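Local coordinates for protein 11S globulin subunit beta (Cucurbita maxima, PDB 2EVX) that serves as a seed storage protein, laid down as a hexameric 11S globulin that acts as a nutrient reserve, at residues G304-A309 and M446-P451. Numbering follows the deposited sequence.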
# COMPACT_ATOMS: atom_id res chain seq x y z
N GLY A 304 -26.69 17.29 20.09
CA GLY A 304 -25.92 17.91 19.01
C GLY A 304 -25.88 16.92 17.87
O GLY A 304 -26.71 16.00 17.82
N ARG A 305 -24.94 17.06 16.94
CA ARG A 305 -24.89 16.11 15.84
C ARG A 305 -23.55 15.99 15.14
O ARG A 305 -22.61 16.72 15.44
CB ARG A 305 -25.96 16.44 14.79
CG ARG A 305 -25.70 17.71 13.99
CD ARG A 305 -26.15 18.94 14.74
NE ARG A 305 -25.93 20.14 13.95
CZ ARG A 305 -26.24 21.37 14.36
NH1 ARG A 305 -26.81 21.56 15.55
NH2 ARG A 305 -25.96 22.41 13.58
N ILE A 306 -23.48 15.05 14.19
CA ILE A 306 -22.29 14.78 13.39
C ILE A 306 -22.68 14.58 11.92
O ILE A 306 -23.51 13.73 11.60
CB ILE A 306 -21.58 13.51 13.90
CG1 ILE A 306 -21.14 13.72 15.35
CG2 ILE A 306 -20.40 13.16 12.98
CD1 ILE A 306 -20.72 12.46 16.06
N SER A 307 -22.07 15.38 11.05
CA SER A 307 -22.34 15.32 9.61
C SER A 307 -21.16 14.68 8.91
O SER A 307 -20.05 15.22 8.91
CB SER A 307 -22.55 16.74 9.07
OG SER A 307 -23.57 17.40 9.79
N THR A 308 -21.40 13.52 8.30
CA THR A 308 -20.36 12.78 7.60
C THR A 308 -20.19 13.14 6.13
O THR A 308 -21.13 13.53 5.44
CB THR A 308 -20.64 11.26 7.69
OG1 THR A 308 -20.61 10.85 9.06
CG2 THR A 308 -19.59 10.47 6.90
N ALA A 309 -18.95 13.02 5.68
CA ALA A 309 -18.59 13.27 4.29
C ALA A 309 -17.62 12.16 3.94
O ALA A 309 -16.42 12.26 4.21
CB ALA A 309 -17.94 14.62 4.15
N MET A 446 -27.69 7.14 21.30
CA MET A 446 -26.74 6.66 20.31
C MET A 446 -25.34 7.27 20.40
O MET A 446 -24.74 7.30 21.47
CB MET A 446 -27.31 6.92 18.92
CG MET A 446 -28.26 5.84 18.48
SD MET A 446 -27.31 4.33 18.36
CE MET A 446 -26.07 4.87 17.12
N ARG A 447 -24.83 7.72 19.25
CA ARG A 447 -23.51 8.33 19.18
C ARG A 447 -23.42 9.46 20.19
O ARG A 447 -22.70 9.35 21.19
CB ARG A 447 -23.27 8.88 17.78
CG ARG A 447 -22.38 8.03 16.92
CD ARG A 447 -21.00 8.63 16.85
NE ARG A 447 -20.58 8.85 15.47
CZ ARG A 447 -19.40 9.36 15.12
NH1 ARG A 447 -18.51 9.70 16.06
NH2 ARG A 447 -19.11 9.52 13.83
N VAL A 448 -24.13 10.55 19.94
CA VAL A 448 -24.09 11.66 20.88
C VAL A 448 -25.13 11.46 21.98
O VAL A 448 -26.22 10.94 21.74
CB VAL A 448 -24.32 13.02 20.18
CG1 VAL A 448 -24.22 12.86 18.68
CG2 VAL A 448 -25.64 13.63 20.60
N LEU A 449 -24.75 11.85 23.19
CA LEU A 449 -25.61 11.72 24.35
C LEU A 449 -26.03 13.09 24.86
O LEU A 449 -25.21 13.99 25.04
CB LEU A 449 -24.88 10.96 25.46
CG LEU A 449 -24.23 9.64 25.03
CD1 LEU A 449 -23.66 8.94 26.25
CD2 LEU A 449 -25.24 8.75 24.35
N SER A 450 -27.33 13.27 25.06
CA SER A 450 -27.86 14.53 25.55
C SER A 450 -27.55 14.60 27.04
O SER A 450 -27.67 13.61 27.75
CB SER A 450 -29.37 14.60 25.31
OG SER A 450 -30.03 13.46 25.84
N PRO A 451 -27.15 15.78 27.53
CA PRO A 451 -26.83 15.99 28.94
C PRO A 451 -27.58 15.06 29.90
O PRO A 451 -28.69 15.36 30.36
CB PRO A 451 -27.16 17.46 29.15
CG PRO A 451 -26.65 18.06 27.87
CD PRO A 451 -27.13 17.07 26.80
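The strand 304-309 and the short strand 448-449 come closest at Arg305 and Val448, whose CA atoms stand 6.8 Å apart, and no hydrogen bond joins the two segments: they meet by packing. Ile306 reaches across to Arg447, the two side chains crossing at roughly a right angle. With CG1 anti to its own carbonyl carbon (chi1 -61°), Ile306 lays CD1 over the centre of one face of the Arg447 guanidinium, 3.5 Å from Arg447 CZ, while its CG2 lies near Arg447 NH2. The arginine chain bends at chi2 and chi3 to bring its flat end over this methyl, and Arg447 NH2 makes a salt bridge to Glu325 OE2. The nearest atom of the Arg447 side chain is about 3 Å from a bound magnesium ion; Arg447 and Lys387 are both assigned to magnesium binding. Shortening Arg447 to alanine would remove the guanidinium, probably uncovering Ile306 CD1 and depriving Glu325 of this salt-bridge partner. Beside this pair, Val448 sets CG2 3.8 Å from the carbonyl O of Gly304, and its CG1 approaches Ile306 CD1 at 4.4 Å. Strand 304-309 runs between strands 298-300 and 323-329 in one sheet of the C-terminal cupin domain, whereas 448-449 pairs antiparallel with 334-340 in another; the contact thus joins two sheets, with Val298 of strand 298-300 touching Ile306, Arg447 and Val448 alike.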